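PDB 2OBL: EscN from Escherichia coli O127:H6, which belongs to the ATP synthase alpha/beta family, has a P-loop NTPase-type fold and is probably a component of a type III secretion system. Local coordinates for residues 61-69 against 277-288. The protein carries 1 engineered substitution. Numbering follows the deposited sequence.
Sequences AIDGLLTCG and HLRAAAECKKLI
Leu65 is the knob of this contact. It sits in a hole on helix 275-290 formed by Ala281, Cys284, Lys285 and Ile288. Its CG lies anti to the carbonyl carbon (chi1 -53°), and the two methyls divide the hole. Leu65 CD2 packs against the helix surface, 3.7 Å from Cys284 CB and equally near Ala281 CA. Leu65 CD1 meets Ile288 CD1 tip to tip at 4.0 Å. Leu342 of helix 335-345 and Ile325 of helix 318-325 also touch Leu65, so the apolar cluster continues into the C-terminal helices.

The polar part lies at the end of helix 60-65, where backbone carbonyls face helix 275-290. His277 NE2 donates a hydrogen bond to Gly64 O, 2.8 Å long with an N-H...O angle of 154°. The acceptor lies in the ring plane, while NE2 is tilted 27° from the carbonyl plane. Asp63 O is also at the ring edge, 3.6 Å from His277 CE1. Thr67 OG1 donates to that same Asp63 O at 2.8 Å, from above the carbonyl plane. The Lys285 chain, bent at chi3, lies against the Leu65 carbonyl, with Lys285 CE 3.1 Å from Leu65 O.

The contact joins a short helix in the nucleotide-binding family region to a helix of the EscN C-terminal family region. Donation from NE2 implies that His277 carries a proton there. The bond helps fix the ring's orientation against the end of helix 60-65, while Leu65 in its hole helps set how the two helices pack.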
ATOM      1  N   ALA A  61       6.919  10.616   5.312  1.00 21.06           N
ATOM      2  CA  ALA A  61       5.936  10.512   6.372  1.00 21.94           C
ATOM      3  C   ALA A  61       5.860   9.078   6.879  1.00 22.44           C
ATOM      4  O   ALA A  61       5.748   8.850   8.081  1.00 23.33           O
ATOM      5  CB  ALA A  61       4.591  10.966   5.880  1.00 22.20           C
ATOM      6  N   ILE A  62       5.924   8.118   5.960  1.00 21.87           N
ATOM      7  CA  ILE A  62       5.777   6.703   6.325  1.00 21.60           C
ATOM      8  C   ILE A  62       7.077   6.128   6.872  1.00 21.10           C
ATOM      9  O   ILE A  62       7.112   5.570   7.970  1.00 20.80           O
ATOM     10  CB  ILE A  62       5.273   5.849   5.141  1.00 21.38           C
ATOM     11  CG1 ILE A  62       3.908   6.359   4.663  1.00 21.96           C
ATOM     12  CG2 ILE A  62       5.153   4.366   5.556  1.00 22.17           C
ATOM     13  CD1 ILE A  62       3.448   5.747   3.333  1.00 22.38           C
ATOM     14  N   ASP A  63       8.156   6.276   6.114  1.00 21.32           N
ATOM     15  CA  ASP A  63       9.465   5.792   6.560  1.00 20.79           C
ATOM     16  C   ASP A  63       9.867   6.403   7.907  1.00 20.70           C
ATOM     17  O   ASP A  63      10.505   5.746   8.753  1.00 19.78           O
ATOM     18  CB  ASP A  63      10.539   6.131   5.523  1.00 21.67           C
ATOM     19  CG  ASP A  63      10.326   5.423   4.180  1.00 22.25           C
ATOM     20  OD1 ASP A  63       9.590   4.418   4.111  1.00 22.44           O
ATOM     21  OD2 ASP A  63      10.920   5.883   3.183  1.00 22.82           O
ATOM     22  N   GLY A  64       9.513   7.672   8.097  1.00 20.30           N
ATOM     23  CA  GLY A  64       9.862   8.383   9.325  1.00 21.03           C
ATOM     24  C   GLY A  64       8.973   8.061  10.515  1.00 19.63           C
ATOM     25  O   GLY A  64       9.474   7.790  11.610  1.00 19.63           O
ATOM     26  N   LEU A  65       7.658   8.083  10.304  1.00 19.39           N
ATOM     27  CA  LEU A  65       6.702   8.046  11.422  1.00 19.48           C
ATOM     28  C   LEU A  65       5.888   6.773  11.534  1.00 20.07           C
ATOM     29  O   LEU A  65       5.229   6.554  12.556  1.00 19.67           O
ATOM     30  CB  LEU A  65       5.721   9.216  11.316  1.00 20.09           C
ATOM     31  CG  LEU A  65       6.326  10.611  11.169  1.00 20.25           C
ATOM     32  CD1 LEU A  65       5.201  11.627  11.005  1.00 20.47           C
ATOM     33  CD2 LEU A  65       7.186  10.938  12.395  1.00 20.07           C
ATOM     34  N   LEU A  66       5.874   5.961  10.476  1.00 19.92           N
ATOM     35  CA  LEU A  66       4.985   4.798  10.422  1.00 21.12           C
ATOM     36  C   LEU A  66       5.711   3.660   9.721  1.00 20.90           C
ATOM     37  O   LEU A  66       5.154   3.007   8.838  1.00 20.78           O
ATOM     38  CB  LEU A  66       3.726   5.148   9.627  1.00 21.93           C
ATOM     39  CG  LEU A  66       2.888   6.336  10.103  1.00 21.55           C
ATOM     40  CD1 LEU A  66       2.036   6.957   8.958  1.00 22.69           C
ATOM     41  CD2 LEU A  66       2.016   5.879  11.257  1.00 21.54           C
ATOM     42  N   THR A  67       6.960   3.446  10.113  1.00 20.93           N
ATOM     43  CA  THR A  67       7.883   2.626   9.335  1.00 20.72           C
ATOM     44  C   THR A  67       7.385   1.218   9.050  1.00 20.54           C
ATOM     45  O   THR A  67       6.942   0.500   9.954  1.00 19.78           O
ATOM     46  CB  THR A  67       9.250   2.537  10.021  1.00 21.12           C
ATOM     47  OG1 THR A  67       9.588   3.824  10.564  1.00 20.17           O
ATOM     48  CG2 THR A  67      10.299   2.084   9.032  1.00 20.97           C
ATOM     49  N   CYS A  68       7.465   0.844   7.777  1.00 20.70           N
ATOM     50  CA  CYS A  68       7.025  -0.470   7.316  1.00 21.89           C
ATOM     51  C   CYS A  68       8.129  -1.485   7.543  1.00 20.13           C
ATOM     52  O   CYS A  68       9.290  -1.117   7.675  1.00 20.54           O
ATOM     53  CB  CYS A  68       6.706  -0.447   5.826  1.00 22.65           C
ATOM     54  SG  CYS A  68       5.348   0.607   5.357  1.00 27.34           S
ATOM     55  N   GLY A  69       7.761  -2.764   7.548  1.00 18.01           N
ATOM     56  CA  GLY A  69       8.723  -3.839   7.719  1.00 15.88           C
ATOM     57  C   GLY A  69       8.688  -4.851   6.590  1.00 14.81           C
ATOM     58  O   GLY A  69       7.661  -5.033   5.941  1.00 13.92           O
ATOM     59  N   HIS A 277      14.894   6.542  17.060  1.00 20.95           N
ATOM     60  CA  HIS A 277      14.018   6.804  15.926  1.00 20.74           C
ATOM     61  C   HIS A 277      12.556   6.776  16.422  1.00 20.52           C
ATOM     62  O   HIS A 277      11.775   7.683  16.133  1.00 20.39           O
ATOM     63  CB  HIS A 277      14.262   5.744  14.839  1.00 20.56           C
ATOM     64  CG  HIS A 277      13.402   5.895  13.620  1.00 20.25           C
ATOM     65  ND1 HIS A 277      13.701   5.282  12.420  1.00 20.17           N
ATOM     66  CD2 HIS A 277      12.250   6.577  13.415  1.00 20.42           C
ATOM     67  CE1 HIS A 277      12.773   5.581  11.530  1.00 19.55           C
ATOM     68  NE2 HIS A 277      11.882   6.365  12.106  1.00 19.84           N
ATOM     69  N   LEU A 278      12.198   5.749  17.185  1.00 20.50           N
ATOM     70  CA  LEU A 278      10.825   5.610  17.695  1.00 20.35           C
ATOM     71  C   LEU A 278      10.429   6.826  18.537  1.00 20.97           C
ATOM     72  O   LEU A 278       9.296   7.323  18.443  1.00 20.78           O
ATOM     73  CB  LEU A 278      10.711   4.339  18.546  1.00 20.59           C
ATOM     74  CG  LEU A 278       9.303   3.829  18.864  1.00 19.82           C
ATOM     75  CD1 LEU A 278       8.587   3.453  17.562  1.00 19.83           C
ATOM     76  CD2 LEU A 278       9.373   2.632  19.797  1.00 20.03           C
ATOM     77  N   ARG A 279      11.369   7.290  19.363  1.00 20.95           N
ATOM     78  CA  ARG A 279      11.146   8.445  20.241  1.00 21.52           C
ATOM     79  C   ARG A 279      10.928   9.728  19.453  1.00 20.45           C
ATOM     80  O   ARG A 279      10.013  10.497  19.757  1.00 21.01           O
ATOM     81  CB  ARG A 279      12.312   8.657  21.217  1.00 22.90           C
ATOM     82  CG  ARG A 279      12.037   9.788  22.220  1.00 25.74           C
ATOM     83  CD  ARG A 279      13.263  10.671  22.512  1.00 28.83           C
ATOM     84  NE  ARG A 279      13.728  11.425  21.339  1.00 31.57           N
ATOM     85  CZ  ARG A 279      13.150  12.522  20.840  1.00 32.62           C
ATOM     86  NH1 ARG A 279      13.680  13.118  19.774  1.00 33.08           N
ATOM     87  NH2 ARG A 279      12.047  13.028  21.385  1.00 32.91           N
ATOM     88  N   ALA A 280      11.773   9.962  18.451  1.00 19.77           N
ATOM     89  CA  ALA A 280      11.617  11.141  17.598  1.00 19.98           C
ATOM     90  C   ALA A 280      10.278  11.105  16.866  1.00 19.35           C
ATOM     91  O   ALA A 280       9.601  12.127  16.758  1.00 19.48           O
ATOM     92  CB  ALA A 280      12.750  11.242  16.601  1.00 20.05           C
ATOM     93  N   ALA A 281       9.914   9.938  16.341  1.00 19.77           N
ATOM     94  CA  ALA A 281       8.630   9.796  15.643  1.00 20.24           C
ATOM     95  C   ALA A 281       7.460  10.084  16.577  1.00 20.62           C
ATOM     96  O   ALA A 281       6.474  10.704  16.179  1.00 22.27           O
ATOM     97  CB  ALA A 281       8.482   8.401  15.058  1.00 19.67           C
ATOM     98  N   ALA A 282       7.557   9.618  17.812  1.00 20.91           N
ATOM     99  CA  ALA A 282       6.477   9.806  18.775  1.00 20.90           C
ATOM    100  C   ALA A 282       6.285  11.285  19.091  1.00 21.18           C
ATOM    101  O   ALA A 282       5.157  11.765  19.192  1.00 20.63           O
ATOM    102  CB  ALA A 282       6.751   9.020  20.051  1.00 21.70           C
ATOM    103  N   GLU A 283       7.394  12.002  19.249  1.00 21.03           N
ATOM    104  CA  GLU A 283       7.330  13.433  19.482  1.00 20.96           C
ATOM    105  C   GLU A 283       6.764  14.155  18.257  1.00 20.90           C
ATOM    106  O   GLU A 283       5.914  15.030  18.398  1.00 20.55           O
ATOM    107  CB  GLU A 283       8.705  14.001  19.864  1.00 22.42           C
ATOM    108  CG  GLU A 283       8.717  15.524  19.883  1.00 23.93           C
ATOM    109  CD  GLU A 283       9.808  16.114  20.742  1.00 25.01           C
ATOM    110  OE1 GLU A 283      10.881  15.483  20.886  1.00 25.47           O
ATOM    111  OE2 GLU A 283       9.592  17.227  21.275  1.00 25.92           O
ATOM    112  N   CYS A 284       7.220  13.781  17.058  1.00 20.50           N
ATOM    113  CA  CYS A 284       6.727  14.413  15.838  1.00 20.81           C
ATOM    114  C   CYS A 284       5.218  14.238  15.734  1.00 21.48           C
ATOM    115  O   CYS A 284       4.497  15.181  15.398  1.00 22.13           O
ATOM    116  CB  CYS A 284       7.416  13.855  14.581  1.00 20.76           C
ATOM    117  SG  CYS A 284       7.060  14.817  13.082  1.00 20.89           S
ATOM    118  N   LYS A 285       4.735  13.034  16.030  1.00 21.67           N
ATOM    119  CA  LYS A 285       3.297  12.764  15.982  1.00 22.05           C
ATOM    120  C   LYS A 285       2.530  13.642  16.972  1.00 22.76           C
ATOM    121  O   LYS A 285       1.476  14.198  16.648  1.00 22.70           O
ATOM    122  CB  LYS A 285       3.020  11.292  16.268  1.00 23.40           C
ATOM    123  CG  LYS A 285       3.277  10.372  15.080  1.00 24.56           C
ATOM    124  CD  LYS A 285       3.085   8.932  15.478  1.00 26.21           C
ATOM    125  CE  LYS A 285       4.277   8.115  15.057  1.00 27.89           C
ATOM    126  NZ  LYS A 285       4.298   6.775  15.720  1.00 29.57           N
ATOM    127  N   LYS A 286       3.071  13.770  18.177  1.00 22.59           N
ATOM    128  CA  LYS A 286       2.442  14.596  19.201  1.00 23.23           C
ATOM    129  C   LYS A 286       2.438  16.051  18.763  1.00 22.44           C
ATOM    130  O   LYS A 286       1.444  16.762  18.945  1.00 21.94           O
ATOM    131  CB  LYS A 286       3.148  14.420  20.543  1.00 24.82           C
ATOM    132  CG  LYS A 286       2.732  13.149  21.279  1.00 26.88           C
ATOM    133  CD  LYS A 286       3.829  12.628  22.203  1.00 28.09           C
ATOM    134  CE  LYS A 286       3.456  11.267  22.796  1.00 28.93           C
ATOM    135  NZ  LYS A 286       4.469  10.763  23.779  1.00 29.01           N
ATOM    136  N   LEU A 287       3.534  16.486  18.153  1.00 22.07           N
ATOM    137  CA  LEU A 287       3.624  17.860  17.678  1.00 22.62           C
ATOM    138  C   LEU A 287       2.591  18.127  16.589  1.00 22.80           C
ATOM    139  O   LEU A 287       1.909  19.153  16.616  1.00 23.10           O
ATOM    140  CB  LEU A 287       5.036  18.195  17.198  1.00 21.73           C
ATOM    141  CG  LEU A 287       6.095  18.314  18.306  1.00 21.53           C
ATOM    142  CD1 LEU A 287       7.441  18.645  17.704  1.00 21.83           C
ATOM    143  CD2 LEU A 287       5.709  19.357  19.345  1.00 21.62           C
ATOM    144  N   ILE A 288       2.481  17.198  15.643  1.00 23.49           N
ATOM    145  CA  ILE A 288       1.458  17.277  14.597  1.00 24.26           C
ATOM    146  C   ILE A 288       0.052  17.361  15.189  1.00 25.33           C
ATOM    147  O   ILE A 288      -0.767  18.164  14.740  1.00 25.73           O
ATOM    148  CB  ILE A 288       1.532  16.069  13.642  1.00 23.54           C
ATOM    149  CG1 ILE A 288       2.798  16.140  12.788  1.00 23.65           C
ATOM    150  CG2 ILE A 288       0.292  16.003  12.748  1.00 23.84           C
ATOM    151  CD1 ILE A 288       3.065  14.876  11.963  1.00 23.38           C
TER